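Side-chain contacts in putative membrane protein COG4129 (Clostridium difficile, PDB 3KMI), which is of unknown function but probably forms the C-terminal helical domain of a membrane protein that exports aromatic acids: residues 39-42 and 43-47; 84-87 and 88-91; 125-128 and 129-132; 135-138 and 139-143. All blocks are in the same frame, centred on the assembly; numbering follows the deposited sequence.

All four contacts are local, each made within a helix or at one of its ends in an all-helical domain, and they follow one another in series along the chain. Contacts 1 and 2 lie on the consecutive helices 41-61 and 68-95, with centres about 13 Å apart, and they touch: Tyr-41 OH rests 3.6 Å from Glu-89 CA, and Leu-45 CD1 packs 3.9 Å from Arg-85 CG. Contacts 3 and 4 share helix 124-140, their centres about 16 Å apart. Contact 3 is about 27 Å, centre to centre, from contact 1, across the middle of the chain. Contact 2, the most central, comes within about 9 Å of contact 3 and about 10 Å of contact 4, measured between nearest atoms.

Contact 1: 39-42 and 43-47; sequences NGYS and RDLYT
Tyr-41 and Leu-45, one helical turn apart, run side by side in the same direction. Both have CG anti to the backbone N (chi1 174° in Tyr-41, 175° in Leu-45), which sets phenol and isobutyl group next to each other. Leu-45 CB lies over one face of the ring, while its CD2 branch reaches the far end of the phenol, 3.6 Å from Tyr-41 OH and 3.9 Å from Tyr-41 CE2. The pair packs against helix 68-95, where Tyr-41 also stacks on Tyr-92. This is the opening turn of helix 41-61, with Gly-40 at the N-cap position. Its carbonyl starts the helical bonding by accepting Asp-44 N at 2.8 Å, and Tyr-41 O takes Leu-45 N in the next bond. Just ahead of the helix, Asn-39 OD1 receives a weak bond from Tyr-41 N at 3.0 Å. A water spans the same start, donating a hydrogen bond to Asn-39 O and accepting one from Arg-43 N. Farther along the helix, Arg-43 O is gripped twice by Thr-47, whose OG1 and N approach from opposite faces of the carbonyl plane, OG1 at 3.0 Å. Tyr-46 CD2 meets the edge of the Arg-43 guanidinium, in its plane.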
loop_
_atom_site.group_PDB
_atom_site.type_symbol
_atom_site.label_atom_id
_atom_site.label_comp_id
_atom_site.label_asym_id
_atom_site.label_seq_id
_atom_site.Cartn_x
_atom_site.Cartn_y
_atom_site.Cartn_z
ATOM N N ASN A 39 -15.306 -5.842 -18.284
ATOM C CA ASN A 39 -14.147 -5.005 -18.432
ATOM C C ASN A 39 -12.841 -5.815 -18.571
ATOM O O ASN A 39 -12.839 -7.040 -18.406
ATOM C CB ASN A 39 -14.122 -3.994 -17.290
ATOM C CG ASN A 39 -13.041 -4.276 -16.278
ATOM O OD1 ASN A 39 -12.047 -3.542 -16.223
ATOM N ND2 ASN A 39 -13.209 -5.339 -15.476
ATOM N N GLY A 40 -11.753 -5.125 -18.909
ATOM C CA GLY A 40 -10.491 -5.774 -19.228
ATOM C C GLY A 40 -9.488 -5.862 -18.093
ATOM O O GLY A 40 -8.375 -6.326 -18.316
ATOM N N TYR A 41 -9.882 -5.464 -16.887
ATOM C CA TYR A 41 -8.994 -5.500 -15.718
ATOM C C TYR A 41 -8.274 -6.834 -15.599
ATOM O O TYR A 41 -7.030 -6.868 -15.454
ATOM C CB TYR A 41 -9.734 -5.221 -14.400
ATOM C CG TYR A 41 -8.832 -5.407 -13.197
ATOM C CD1 TYR A 41 -7.988 -4.359 -12.739
ATOM C CD2 TYR A 41 -8.827 -6.601 -12.492
ATOM C CE1 TYR A 41 -7.153 -4.529 -11.646
ATOM C CE2 TYR A 41 -7.983 -6.771 -11.380
ATOM C CZ TYR A 41 -7.163 -5.738 -10.965
ATOM O OH TYR A 41 -6.359 -5.950 -9.859
ATOM N N SER A 42 -9.023 -7.929 -15.699
ATOM C CA SER A 42 -8.451 -9.237 -15.430
ATOM C C SER A 42 -7.413 -9.621 -16.459
ATOM O O SER A 42 -6.287 -10.031 -16.125
ATOM C CB SER A 42 -9.540 -10.304 -15.398
ATOM O OG SER A 42 -10.163 -10.267 -14.132
ATOM N N ARG A 43 -7.823 -9.518 -17.717
ATOM C CA ARG A 43 -6.945 -9.782 -18.839
ATOM C C ARG A 43 -5.724 -8.888 -18.774
ATOM O O ARG A 43 -4.601 -9.350 -18.971
ATOM C CB ARG A 43 -7.707 -9.569 -20.165
ATOM C CG ARG A 43 -6.858 -9.717 -21.429
ATOM C CD ARG A 43 -6.172 -11.082 -21.483
ATOM N NE ARG A 43 -7.123 -12.197 -21.515
ATOM C CZ ARG A 43 -6.989 -13.332 -20.826
ATOM N NH1 ARG A 43 -5.945 -13.520 -20.013
ATOM N NH2 ARG A 43 -7.914 -14.278 -20.941
ATOM N N ASP A 44 -5.930 -7.617 -18.455
ATOM C CA ASP A 44 -4.817 -6.657 -18.499
ATOM C C ASP A 44 -3.822 -6.837 -17.365
ATOM O O ASP A 44 -2.613 -6.646 -17.541
ATOM C CB ASP A 44 -5.347 -5.232 -18.505
ATOM C CG ASP A 44 -6.098 -4.876 -19.811
ATOM O OD1 ASP A 44 -5.855 -5.527 -20.857
ATOM O OD2 ASP A 44 -6.920 -3.925 -19.781
ATOM N N LEU A 45 -4.332 -7.185 -16.184
ATOM C CA LEU A 45 -3.491 -7.571 -15.058
ATOM C C LEU A 45 -2.682 -8.841 -15.301
ATOM O O LEU A 45 -1.495 -8.890 -15.001
ATOM C CB LEU A 45 -4.332 -7.724 -13.782
ATOM C CG LEU A 45 -3.569 -8.257 -12.559
ATOM C CD1 LEU A 45 -2.495 -7.221 -12.075
ATOM C CD2 LEU A 45 -4.553 -8.589 -11.429
ATOM N N TYR A 46 -3.316 -9.866 -15.853
ATOM C CA TYR A 46 -2.584 -11.044 -16.253
ATOM C C TYR A 46 -1.461 -10.743 -17.246
ATOM O O TYR A 46 -0.382 -11.271 -17.117
ATOM C CB TYR A 46 -3.527 -12.086 -16.856
ATOM C CG TYR A 46 -2.782 -13.340 -17.213
ATOM C CD1 TYR A 46 -2.226 -14.154 -16.211
ATOM C CD2 TYR A 46 -2.580 -13.700 -18.551
ATOM C CE1 TYR A 46 -1.532 -15.338 -16.543
ATOM C CE2 TYR A 46 -1.876 -14.882 -18.888
ATOM C CZ TYR A 46 -1.362 -15.690 -17.872
ATOM O OH TYR A 46 -0.670 -16.842 -18.188
ATOM N N THR A 47 -1.715 -9.899 -18.235
ATOM C CA THR A 47 -0.683 -9.552 -19.219
ATOM C C THR A 47 0.509 -8.861 -18.521
ATOM O O THR A 47 1.692 -9.152 -18.784
ATOM C CB THR A 47 -1.246 -8.572 -20.300
ATOM O OG1 THR A 47 -2.365 -9.164 -20.962
ATOM C CG2 THR A 47 -0.157 -8.134 -21.316
HETATM O O HOH W 1 -10.637 -8.987 -18.280
#

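Contact 2: 84-87 and 88-91; sequences QRDI and LENL
Leu-88 packs tightly against the turn before it, its CG 3.3 Å from Gln-84 O, on the buried side of this contact. Ile-87 and Leu-91 are buried too and lie alongside each other, with Ile-87 CG2 3.9 Å from CD1 in one of the two conformers of Leu-91. The partly exposed side is polar. Arg-85, bent at chi2 (-86°) and chi3, curls so that its NE donates to Asp-86 OD1 at 2.9 Å; that oxygen lies near the guanidinium plane and is met on its anti side, but well out of the carboxylate plane. Glu-89 is held more loosely: its OE1 stands well out of the guanidinium plane, 3.9 Å from Arg-85 NE, so this long salt bridge rests on charge alone. OE1 of Glu-89 is also 3.9 Å from Asp-86 OD1, and the arginine beside both probably offsets the repulsion of the two acids. The three residues make a salt-bridge network on a regular alpha-helix. Arg-85 NH1 hydrogen-bonds Asn-49 of helix 41-61, Gln-84 and Asn-90 hydrogen-bond Asn-170 and Glu-163 of helix 148-176, and Leu-88 packs on Val-21 and Leu-25 of helix 7-33, placing helix 68-95 among three others of the bundle.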
loop_
_atom_site.group_PDB
_atom_site.type_symbol
_atom_site.label_atom_id
_atom_site.label_comp_id
_atom_site.label_asym_id
_atom_site.label_seq_id
_atom_site.Cartn_x
_atom_site.Cartn_y
_atom_site.Cartn_z
ATOM N N GLN A 84 3.875 -1.022 -8.003
ATOM C CA GLN A 84 2.726 -0.423 -8.734
ATOM C C GLN A 84 1.661 -1.479 -8.964
ATOM O O GLN A 84 0.496 -1.181 -8.827
ATOM C CB GLN A 84 3.124 0.162 -10.099
ATOM C CG GLN A 84 4.174 1.311 -10.014
ATOM C CD GLN A 84 3.585 2.556 -9.331
ATOM O OE1 GLN A 84 3.169 2.505 -8.166
ATOM N NE2 GLN A 84 3.552 3.671 -10.050
ATOM N N ARG A 85 2.078 -2.683 -9.385
ATOM C CA ARG A 85 1.143 -3.800 -9.619
ATOM C C ARG A 85 0.351 -4.108 -8.321
ATOM O O ARG A 85 -0.874 -4.290 -8.367
ATOM C CB ARG A 85 1.905 -5.053 -10.135
ATOM C CG ARG A 85 0.990 -6.256 -10.512
ATOM C CD ARG A 85 0.649 -7.173 -9.288
ATOM N NE ARG A 85 1.840 -7.365 -8.448
ATOM C CZ ARG A 85 2.898 -8.090 -8.778
ATOM N NH1 ARG A 85 2.945 -8.785 -9.924
ATOM N NH2 ARG A 85 3.915 -8.149 -7.929
ATOM N N ASP A 86 1.051 -4.228 -7.193
ATOM C CA ASP A 86 0.379 -4.418 -5.910
ATOM C C ASP A 86 -0.659 -3.305 -5.596
ATOM O O ASP A 86 -1.743 -3.590 -5.082
ATOM C CB ASP A 86 1.405 -4.520 -4.753
ATOM C CG ASP A 86 2.220 -5.824 -4.792
ATOM O OD1 ASP A 86 1.932 -6.703 -5.633
ATOM O OD2 ASP A 86 3.192 -5.955 -4.021
ATOM N N ILE A 87 -0.297 -2.059 -5.871
ATOM C CA ILE A 87 -1.184 -0.903 -5.574
ATOM C C ILE A 87 -2.406 -0.965 -6.497
ATOM O O ILE A 87 -3.524 -0.659 -6.070
ATOM C CB ILE A 87 -0.438 0.430 -5.750
ATOM C CG1 ILE A 87 0.563 0.664 -4.612
ATOM C CG2 ILE A 87 -1.412 1.663 -5.837
ATOM C CD1 ILE A 87 1.589 1.769 -4.954
ATOM N N LEU A 88 -2.194 -1.366 -7.742
ATOM C CA LEU A 88 -3.315 -1.634 -8.662
ATOM C C LEU A 88 -4.283 -2.658 -8.097
ATOM O O LEU A 88 -5.513 -2.445 -8.103
ATOM C CB LEU A 88 -2.827 -2.086 -10.057
ATOM C CG LEU A 88 -2.073 -1.042 -10.914
ATOM C CD1 LEU A 88 -1.387 -1.721 -12.136
ATOM C CD2 LEU A 88 -3.034 0.083 -11.365
ATOM N N GLU A 89 -3.734 -3.773 -7.616
ATOM C CA GLU A 89 -4.591 -4.774 -6.954
ATOM C C GLU A 89 -5.325 -4.213 -5.726
ATOM O O GLU A 89 -6.488 -4.526 -5.530
ATOM C CB GLU A 89 -3.759 -5.993 -6.558
ATOM C CG GLU A 89 -3.305 -6.751 -7.770
ATOM C CD GLU A 89 -2.579 -8.038 -7.394
ATOM O OE1 GLU A 89 -1.569 -7.992 -6.676
ATOM O OE2 GLU A 89 -3.045 -9.083 -7.792
ATOM N N ASN A 90 -4.640 -3.402 -4.915
ATOM C CA ASN A 90 -5.290 -2.734 -3.783
ATOM C C ASN A 90 -6.439 -1.806 -4.230
ATOM O O ASN A 90 -7.512 -1.824 -3.633
ATOM C CB ASN A 90 -4.285 -1.944 -2.948
ATOM C CG ASN A 90 -3.199 -2.812 -2.335
ATOM O OD1 ASN A 90 -3.310 -4.052 -2.279
ATOM N ND2 ASN A 90 -2.146 -2.160 -1.852
ATOM N N LEU A 91 -6.193 -0.991 -5.253
ATOM C CA LEU A 91 -7.239 -0.123 -5.788
ATOM C C LEU A 91 -8.418 -0.957 -6.263
ATOM O O LEU A 91 -9.546 -0.705 -5.851
ATOM C CB LEU A 91 -6.692 0.737 -6.916
ATOM C CG LEU A 91 -5.725 1.807 -6.401
ATOM C CD1 LEU A 91 -4.849 2.294 -7.540
ATOM C CD2 LEU A 91 -6.481 2.958 -5.761
#

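Contact 3: 125-128 and 129-132; sequences GNLL and LEEL
The flat groups that meet partners across this contact are the carboxylates of Glu-131 and Glu-130, and each is approached by a leucine methyl. Leu-128 CD2 comes within 4.0 Å of Glu-131 OE1, the two side chains running alongside and pointing the same way. CG of Glu-131 is anti to the backbone N (chi1 -179°), which sets the chain beside Leu-128. OE1 of Glu-131 has a firmer partner, a salt bridge to Lys-114 of helix 103-117. Glu-130 has two conformers, and its contacts hold for one of them: there Leu-127 CD2 lies 4.0 Å from Glu-130 OE1, the two side chains slanting across one another, and Glu-130 CG touches Asn-126 O at 3.3 Å. In that conformer OE1 of Glu-130 also stands 3.2 Å from Asn-126 O, two acceptors facing each other without a bond. These residues belong to helix 124-140 of the all-helical bundle, whose buried leucines face two neighbouring helices. Leu-128 and Leu-132 touch Phe-111 of helix 103-117 and also Leu-168 and Leu-161, respectively, of helix 148-176. Leu-129 lies close over the Gly-125 carbonyl, CD1 at 3.4 Å from Gly-125 O. That carbonyl also accepts Leu-129 N at 2.8 Å. Asn-126 ND2 hydrogen-bonds back to Glu-123 near the helix start.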
loop_
_atom_site.group_PDB
_atom_site.type_symbol
_atom_site.label_atom_id
_atom_site.label_comp_id
_atom_site.label_asym_id
_atom_site.label_seq_id
_atom_site.Cartn_x
_atom_site.Cartn_y
_atom_site.Cartn_z
ATOM N N GLY A 125 4.744 14.746 -11.506
ATOM C CA GLY A 125 4.474 14.070 -10.239
ATOM C C GLY A 125 4.008 15.057 -9.174
ATOM O O GLY A 125 2.990 14.841 -8.498
ATOM N N ASN A 126 4.753 16.148 -9.050
ATOM C CA ASN A 126 4.449 17.197 -8.082
ATOM C C ASN A 126 3.064 17.812 -8.278
ATOM O O ASN A 126 2.316 17.950 -7.310
ATOM C CB ASN A 126 5.511 18.277 -8.148
ATOM C CG ASN A 126 6.824 17.841 -7.561
ATOM O OD1 ASN A 126 6.913 16.841 -6.835
ATOM N ND2 ASN A 126 7.857 18.607 -7.846
ATOM N N LEU A 127 2.708 18.150 -9.530
ATOM C CA LEU A 127 1.383 18.671 -9.825
ATOM C C LEU A 127 0.314 17.675 -9.408
ATOM O O LEU A 127 -0.648 18.025 -8.741
ATOM C CB LEU A 127 1.235 19.026 -11.316
ATOM C CG LEU A 127 2.027 20.277 -11.741
ATOM C CD1 LEU A 127 1.887 20.471 -13.230
ATOM C CD2 LEU A 127 1.607 21.552 -11.011
ATOM N N LEU A 128 0.481 16.427 -9.815
ATOM C CA LEU A 128 -0.542 15.402 -9.541
ATOM C C LEU A 128 -0.670 15.138 -8.020
ATOM O O LEU A 128 -1.781 14.980 -7.487
ATOM C CB LEU A 128 -0.230 14.119 -10.332
ATOM C CG LEU A 128 -0.278 14.280 -11.867
ATOM C CD1 LEU A 128 0.178 13.007 -12.553
ATOM C CD2 LEU A 128 -1.727 14.657 -12.306
ATOM N N LEU A 129 0.462 15.161 -7.321
ATOM C CA LEU A 129 0.426 15.028 -5.863
ATOM C C LEU A 129 -0.323 16.194 -5.180
ATOM O O LEU A 129 -1.122 15.954 -4.270
ATOM C CB LEU A 129 1.840 14.810 -5.282
ATOM C CG LEU A 129 2.495 13.446 -5.558
ATOM C CD1 LEU A 129 4.022 13.543 -5.490
ATOM C CD2 LEU A 129 1.954 12.374 -4.611
ATOM N N GLU A 130 -0.063 17.435 -5.611
ATOM C CA GLU A 130 -0.837 18.606 -5.140
ATOM C C GLU A 130 -2.339 18.419 -5.395
ATOM O O GLU A 130 -3.170 18.679 -4.512
ATOM C CB GLU A 130 -0.386 19.903 -5.829
ATOM C CG GLU A 130 1.000 20.413 -5.461
ATOM C CD GLU A 130 1.522 21.435 -6.467
ATOM O OE1 GLU A 130 2.541 21.147 -7.140
ATOM O OE2 GLU A 130 0.901 22.516 -6.609
ATOM N N GLU A 131 -2.675 17.961 -6.604
ATOM C CA GLU A 131 -4.085 17.770 -6.999
ATOM C C GLU A 131 -4.723 16.722 -6.112
ATOM O O GLU A 131 -5.860 16.889 -5.653
ATOM C CB GLU A 131 -4.221 17.389 -8.479
ATOM C CG GLU A 131 -5.670 17.186 -8.966
ATOM C CD GLU A 131 -5.784 16.952 -10.505
ATOM O OE1 GLU A 131 -4.750 17.010 -11.210
ATOM O OE2 GLU A 131 -6.922 16.716 -11.003
ATOM N N LEU A 132 -3.983 15.647 -5.854
ATOM C CA LEU A 132 -4.436 14.611 -4.918
ATOM C C LEU A 132 -4.693 15.172 -3.508
ATOM O O LEU A 132 -5.719 14.840 -2.874
ATOM C CB LEU A 132 -3.438 13.429 -4.873
ATOM C CG LEU A 132 -3.807 12.246 -3.998
ATOM C CD1 LEU A 132 -5.225 11.776 -4.326
ATOM C CD2 LEU A 132 -2.824 11.095 -4.277
#

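Contact 4: 135-138 and 139-143; sequences LMIS and MKNQP
Met-139, a selenomethionine, meets Leu-135 one turn earlier. Its CG lies 4.4 Å from Leu-135 CD1 and 3.5 Å from Leu-135 O, the carbonyl that also accepts Met-139 N at 2.9 Å. The bend at chi3 (57°) turns the terminal methyl aside from a straight run, and the side chain packs on Leu-157 and Leu-161 of helix 148-176 and on Gln-104 of helix 103-117. Lys-140 follows: its N bonds Met-136 O at 3.0 Å, while the ammonium end heads away, making a weak, long ion pair with Glu-152 of the second subunit. At Asn-141 the helical pattern gives way. Its N divides between two acceptors, Ile-137 O at 3.0 Å and Ser-138 O at 3.3 Å, both bonds weak and well bent. Asn-141 runs beside Ile-137 in the same direction, bringing ND2 to 3.9 Å from Ile-137 CG2. Next, Gln-142 touches residues 135-138 lightly, CB 3.9 Å from Ser-138 O; its own carbonyl accepts Arg-148 of the second subunit. Such a divided amide bond, shared between carbonyls of the last turn, marks the C-terminal end of helix 124-140, here lying against the partner subunit of the dimeric assembly.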
loop_
_atom_site.group_PDB
_atom_site.type_symbol
_atom_site.label_atom_id
_atom_site.label_comp_id
_atom_site.label_asym_id
_atom_site.label_seq_id
_atom_site.Cartn_x
_atom_site.Cartn_y
_atom_site.Cartn_z
ATOM N N LEU A 135 -7.908 16.929 -3.498
ATOM C CA LEU A 135 -9.060 16.035 -3.495
ATOM C C LEU A 135 -9.299 15.413 -2.106
ATOM O O LEU A 135 -10.444 15.197 -1.721
ATOM C CB LEU A 135 -8.895 14.930 -4.547
ATOM C CG LEU A 135 -10.084 13.970 -4.746
ATOM C CD1 LEU A 135 -11.352 14.691 -5.139
ATOM C CD2 LEU A 135 -9.762 12.906 -5.801
HETATM N N MSE A 136 -8.219 15.112 -1.380
HETATM C CA MSE A 136 -8.314 14.601 -0.001
HETATM C C MSE A 136 -8.994 15.657 0.875
HETATM O O MSE A 136 -9.916 15.341 1.630
HETATM C CB MSE A 136 -6.929 14.244 0.592
HETATM C CG MSE A 136 -6.140 13.092 -0.083
HETATM SE SE MSE A 136 -4.587 12.474 0.969
HETATM C CE MSE A 136 -4.065 10.885 -0.112
ATOM N N ILE A 137 -8.542 16.909 0.769
ATOM C CA ILE A 137 -9.127 18.003 1.568
ATOM C C ILE A 137 -10.602 18.199 1.214
ATOM O O ILE A 137 -11.432 18.407 2.100
ATOM C CB ILE A 137 -8.346 19.352 1.420
ATOM C CG1 ILE A 137 -6.926 19.232 1.994
ATOM C CG2 ILE A 137 -9.114 20.545 2.091
ATOM C CD1 ILE A 137 -6.030 20.443 1.665
ATOM N N SER A 138 -10.921 18.098 -0.078
ATOM C CA SER A 138 -12.285 18.319 -0.564
ATOM C C SER A 138 -13.214 17.199 -0.129
ATOM O O SER A 138 -14.342 17.459 0.273
ATOM C CB SER A 138 -12.310 18.495 -2.091
ATOM O OG SER A 138 -13.600 18.258 -2.639
HETATM N N MSE A 139 -12.750 15.954 -0.214
HETATM C CA MSE A 139 -13.565 14.838 0.261
HETATM C C MSE A 139 -13.810 14.941 1.765
HETATM O O MSE A 139 -14.902 14.637 2.234
HETATM C CB MSE A 139 -12.930 13.492 -0.069
HETATM C CG MSE A 139 -13.180 12.982 -1.480
HETATM SE SE MSE A 139 -12.386 11.230 -1.613
HETATM C CE MSE A 139 -13.385 10.449 -0.108
ATOM N N LYS A 140 -12.791 15.372 2.507
ATOM C CA LYS A 140 -12.889 15.482 3.956
ATOM C C LYS A 140 -13.853 16.580 4.363
ATOM O O LYS A 140 -14.528 16.470 5.392
ATOM C CB LYS A 140 -11.519 15.730 4.600
ATOM C CG LYS A 140 -11.518 15.507 6.121
ATOM C CD LYS A 140 -10.279 16.064 6.817
ATOM C CE LYS A 140 -10.507 17.453 7.408
ATOM N NZ LYS A 140 -9.498 17.755 8.472
ATOM N N ASN A 141 -13.928 17.630 3.549
ATOM C CA ASN A 141 -14.691 18.831 3.909
ATOM C C ASN A 141 -16.110 18.893 3.336
ATOM O O ASN A 141 -16.756 19.932 3.361
ATOM C CB ASN A 141 -13.874 20.091 3.597
ATOM C CG ASN A 141 -12.708 20.294 4.577
ATOM O OD1 ASN A 141 -12.425 19.447 5.442
ATOM N ND2 ASN A 141 -12.039 21.436 4.452
ATOM N N GLN A 142 -16.577 17.741 2.868
ATOM C CA GLN A 142 -17.903 17.510 2.313
ATOM C C GLN A 142 -18.959 17.342 3.415
ATOM O O GLN A 142 -18.599 17.059 4.559
ATOM C CB GLN A 142 -17.828 16.193 1.566
ATOM C CG GLN A 142 -18.405 16.196 0.190
ATOM C CD GLN A 142 -18.368 14.819 -0.396
ATOM O OE1 GLN A 142 -17.368 14.104 -0.275
ATOM N NE2 GLN A 142 -19.459 14.424 -1.031
ATOM N N PRO A 143 -20.267 17.510 3.075
ATOM C CA PRO A 143 -21.372 17.152 3.979
ATOM C C PRO A 143 -21.223 15.748 4.554
ATOM O O PRO A 143 -20.915 14.817 3.815
ATOM C CB PRO A 143 -22.589 17.186 3.057
ATOM C CG PRO A 143 -22.270 18.269 2.083
ATOM C CD PRO A 143 -20.762 18.264 1.905
#